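Local coordinates for protein CytC3 (Streptomyces, PDB 3GJA) that probably catalyses halogenation of its substrate as a nonheme iron halogenase of the phytanoyl-CoA dioxygenase family, at residues L49-S52 and L53-Y56; I281-E284 and K285-A288. All blocks are in the same frame, centred on the assembly; numbering follows the deposited sequence.

Contact 1: residues L49-S52 and L53-Y56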
loop_
_atom_site.group_PDB
_atom_site.type_symbol
_atom_site.label_atom_id
_atom_site.label_comp_id
_atom_site.label_asym_id
_atom_site.label_seq_id
_atom_site.Cartn_x
_atom_site.Cartn_y
_atom_site.Cartn_z
ATOM N N LEU A 49 9.985 -12.457 10.958
ATOM C CA LEU A 49 10.251 -12.874 12.331
ATOM C C LEU A 49 11.418 -12.140 12.972
ATOM O O LEU A 49 11.395 -11.855 14.171
ATOM C CB LEU A 49 10.511 -14.384 12.377
ATOM C CG LEU A 49 9.346 -15.358 12.608
ATOM C CD1 LEU A 49 8.006 -14.652 12.473
ATOM C CD2 LEU A 49 9.462 -16.515 11.631
ATOM N N ASP A 50 12.439 -11.843 12.173
ATOM C CA ASP A 50 13.623 -11.139 12.664
ATOM C C ASP A 50 13.438 -9.632 12.524
ATOM O O ASP A 50 13.429 -9.096 11.417
ATOM C CB ASP A 50 14.863 -11.606 11.893
ATOM C CG ASP A 50 16.070 -10.705 12.111
ATOM O OD1 ASP A 50 16.136 -10.007 13.141
ATOM O OD2 ASP A 50 16.968 -10.708 11.247
ATOM N N ARG A 51 13.290 -8.956 13.658
ATOM C CA ARG A 51 13.083 -7.514 13.668
ATOM C C ARG A 51 14.338 -6.752 14.073
ATOM O O ARG A 51 14.277 -5.551 14.334
ATOM C CB ARG A 51 11.941 -7.153 14.634
ATOM C CG ARG A 51 10.571 -7.696 14.235
ATOM C CD ARG A 51 9.470 -7.215 15.188
ATOM N NE ARG A 51 9.333 -5.762 15.152
ATOM C CZ ARG A 51 8.696 -5.078 14.204
ATOM N NH1 ARG A 51 8.110 -5.709 13.196
ATOM N NH2 ARG A 51 8.666 -3.747 14.251
ATOM N N SER A 52 15.472 -7.447 14.111
ATOM C CA SER A 52 16.731 -6.830 14.517
ATOM C C SER A 52 16.999 -5.498 13.826
ATOM O O SER A 52 17.631 -4.618 14.401
ATOM C CB SER A 52 17.902 -7.782 14.257
ATOM O OG SER A 52 18.215 -7.844 12.878
ATOM N N LEU A 53 16.517 -5.339 12.601
ATOM C CA LEU A 53 16.746 -4.095 11.876
ATOM C C LEU A 53 15.471 -3.368 11.461
ATOM O O LEU A 53 15.505 -2.510 10.584
ATOM C CB LEU A 53 17.603 -4.366 10.637
ATOM C CG LEU A 53 19.086 -4.644 10.893
ATOM C CD1 LEU A 53 19.755 -5.115 9.612
ATOM C CD2 LEU A 53 19.755 -3.379 11.411
ATOM N N ALA A 54 14.346 -3.713 12.081
ATOM C CA ALA A 54 13.081 -3.064 11.753
ATOM C C ALA A 54 13.132 -1.642 12.304
ATOM O O ALA A 54 13.688 -1.409 13.375
ATOM C CB ALA A 54 11.923 -3.831 12.370
ATOM N N ILE A 55 12.552 -0.690 11.582
ATOM C CA ILE A 55 12.595 0.689 12.046
ATOM C C ILE A 55 11.691 0.996 13.232
ATOM O O ILE A 55 11.913 1.985 13.933
ATOM C CB ILE A 55 12.301 1.681 10.909
ATOM C CG1 ILE A 55 10.869 1.518 10.404
ATOM C CG2 ILE A 55 13.298 1.466 9.786
ATOM C CD1 ILE A 55 10.396 2.693 9.549
ATOM N N TYR A 56 10.676 0.167 13.470
ATOM C CA TYR A 56 9.799 0.404 14.615
ATOM C C TYR A 56 10.115 -0.563 15.748
ATOM O O TYR A 56 10.203 -1.768 15.545
ATOM C CB TYR A 56 8.323 0.290 14.224
ATOM C CG TYR A 56 7.930 1.264 13.139
ATOM C CD1 TYR A 56 8.412 2.575 13.148
ATOM C CD2 TYR A 56 7.093 0.876 12.095
ATOM C CE1 TYR A 56 8.075 3.472 12.144
ATOM C CE2 TYR A 56 6.749 1.767 11.087
ATOM C CZ TYR A 56 7.244 3.062 11.118
ATOM O OH TYR A 56 6.915 3.949 10.120
HETATM O O HOH W 1 15.225 -6.828 10.605
HETATM O O HOH W 2 11.140 -4.071 16.378
#
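A type I beta turn from Arg51 to Ala54, in the loop that follows helix 34-49, brings Arg51 against Ala54 and Tyr56. Its defining bond runs from Ala54 N to Arg51 O, 2.9 Å long and nearly straight at 170°. Just ahead, the short side chain of Asp50 puts a carboxylate oxygen within reach of the N-H two residues on: Ser52 N donates to Asp50 OD1 at 2.8 Å, meeting it from above the carboxylate plane. This is an Asx turn. Ser52 OG adds a weak bond to the same oxygen. A water links the two sides of the bend, donating to Asp50 O and accepting from Leu53 N.

The long side chain of Arg51 reaches past the turn. The chain bends about the CG-CD bond (chi3 63°), which carries the guanidinium across to the backbone of Tyr56, where NH2 donates to Tyr56 O at 2.8 Å, close to the guanidinium plane. A second water accepts from Arg51 NE at 2.8 Å and donates to Tyr56 O at 2.6 Å, and two donors therefore grip this carbonyl. The methyl of Ala54 lies over one guanidinium face, with CB 3.8 Å from NH2, a spot that suits a small apolar residue. An alanine in place of Arg51 would probably leave Tyr56 O without its direct side-chain donor, the bridging water without its NE partner and a gap beside the Ala54 methyl.

Tyr56 itself hydrogen-bonds through OH to Asp69, which anchors the far end of its side chain. The whole is an Asx turn running into a type I beta turn, here in the loop between helices 34-49 and 62-65.

Contact 2: residues I281-E284 and K285-A288; sequences INLE and KYGA
Leu283 and Tyr286 meet at a tight bend where Tyr286 N donates to Leu283 O at 3.0 Å, an angle of 155°, approaching from well above the carbonyl plane. Alongside that bond the two side chains run the same way, and Leu283 CD1 packs on Tyr286 CB at 4.0 Å; a branched aliphatic and an aromatic residue suit this buried side. Tyr286 CG stands anti to its own N (chi1 169°), which carries the ring away from Leu283 and Glu284, to where its hydroxyl meets Trp101 O.

Exposed to solvent, Glu284 and Lys285 lie side by side and point the same way, their charged ends 4.9 Å apart between Glu284 OE2 and Lys285 NZ, too far for a salt bridge though the opposite charges probably attract weakly. Long, flexible polar chains are well placed at this exposed corner. A water spans the bend, donating to Asn282 O at 2.6 Å and accepting from Lys285 N at 2.9 Å.

Further out, the Tyr286 ring meets Tyr268 edge-to-face. Leu283 pairs by backbone with Thr275 and touches Tyr277. The bend leads out of the small hairpin 276-278/281-282, and Tyr286 reaches strand 98-108 through its bond to Trp101.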
loop_
_atom_site.group_PDB
_atom_site.type_symbol
_atom_site.label_atom_id
_atom_site.label_comp_id
_atom_site.label_asym_id
_atom_site.label_seq_id
_atom_site.Cartn_x
_atom_site.Cartn_y
_atom_site.Cartn_z
ATOM N N ILE A 281 4.187 3.700 15.801
ATOM C CA ILE A 281 4.995 4.362 14.789
ATOM C C ILE A 281 6.032 5.286 15.429
ATOM O O ILE A 281 5.688 6.162 16.224
ATOM C CB ILE A 281 4.135 5.242 13.862
ATOM C CG1 ILE A 281 3.183 4.381 13.038
ATOM C CG2 ILE A 281 5.036 6.063 12.948
ATOM C CD1 ILE A 281 2.201 5.202 12.232
ATOM N N ASN A 282 7.296 5.085 15.084
ATOM C CA ASN A 282 8.358 5.951 15.587
ATOM C C ASN A 282 9.089 6.475 14.360
ATOM O O ASN A 282 9.800 5.732 13.689
ATOM C CB ASN A 282 9.314 5.184 16.497
ATOM C CG ASN A 282 10.362 6.088 17.122
ATOM O OD1 ASN A 282 10.659 5.980 18.310
ATOM N ND2 ASN A 282 10.929 6.982 16.323
ATOM N N LEU A 283 8.898 7.758 14.070
ATOM C CA LEU A 283 9.493 8.403 12.901
ATOM C C LEU A 283 11.007 8.542 12.866
ATOM O O LEU A 283 11.561 8.903 11.831
ATOM C CB LEU A 283 8.868 9.786 12.692
ATOM C CG LEU A 283 7.492 9.889 12.013
ATOM C CD1 LEU A 283 6.946 8.512 11.674
ATOM C CD2 LEU A 283 6.537 10.619 12.924
ATOM N N GLU A 284 11.675 8.249 13.973
ATOM C CA GLU A 284 13.127 8.373 14.022
ATOM C C GLU A 284 13.816 7.845 12.765
ATOM O O GLU A 284 14.539 8.579 12.090
ATOM C CB GLU A 284 13.685 7.649 15.246
ATOM C CG GLU A 284 15.158 7.912 15.488
ATOM C CD GLU A 284 15.698 7.114 16.659
ATOM O OE1 GLU A 284 15.100 7.199 17.755
ATOM O OE2 GLU A 284 16.716 6.403 16.485
ATOM N N LYS A 285 13.592 6.576 12.439
ATOM C CA LYS A 285 14.223 5.995 11.260
ATOM C C LYS A 285 13.282 5.864 10.067
ATOM O O LYS A 285 13.571 5.128 9.125
ATOM C CB LYS A 285 14.810 4.629 11.606
ATOM C CG LYS A 285 15.823 4.675 12.733
ATOM C CD LYS A 285 16.326 3.288 13.088
ATOM C CE LYS A 285 17.213 3.329 14.319
ATOM N NZ LYS A 285 17.619 1.959 14.750
ATOM N N TYR A 286 12.157 6.570 10.100
ATOM C CA TYR A 286 11.226 6.494 8.987
ATOM C C TYR A 286 11.682 7.351 7.825
ATOM O O TYR A 286 12.368 8.357 8.005
ATOM C CB TYR A 286 9.820 6.962 9.379
ATOM C CG TYR A 286 8.923 7.125 8.163
ATOM C CD1 TYR A 286 8.305 6.018 7.572
ATOM C CD2 TYR A 286 8.776 8.367 7.540
ATOM C CE1 TYR A 286 7.569 6.141 6.388
ATOM C CE2 TYR A 286 8.045 8.501 6.354
ATOM C CZ TYR A 286 7.445 7.379 5.781
ATOM O OH TYR A 286 6.739 7.494 4.592
ATOM N N GLY A 287 11.272 6.949 6.628
ATOM C CA GLY A 287 11.593 7.702 5.441
ATOM C C GLY A 287 10.678 7.269 4.319
ATOM O O GLY A 287 10.321 6.099 4.227
ATOM N N ALA A 288 10.264 8.215 3.489
ATOM C CA ALA A 288 9.437 7.894 2.342
ATOM C C ALA A 288 10.447 7.493 1.261
ATOM O O ALA A 288 11.586 7.964 1.263
ATOM C CB ALA A 288 8.633 9.114 1.901
HETATM O O HOH W 3 12.110 4.625 13.913
#

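Overall arrangement
From the N terminus, contact 1 comes first: it closes the turn of 49-56 after helix 34-49, before helix 62-65. More than two hundred residues later contact 2 closes the bend of 281-288 between strand 281-282 and strand 289-290. The two follow in series, neither enclosing nor crossing the other. Their centres are nevertheless about 13 Å apart, and residues 55-56 of contact 1 touch contact 2: Tyr56 CE1 lies 3.2 Å from Asn282 O, and Ile55 CG2 packs 3.7 Å from Lys285 O. Together these bends set the connection after helix 34-49 against the hairpin 276-278/281-282, next to the main antiparallel sheet, consistent with a cupin-type barrel.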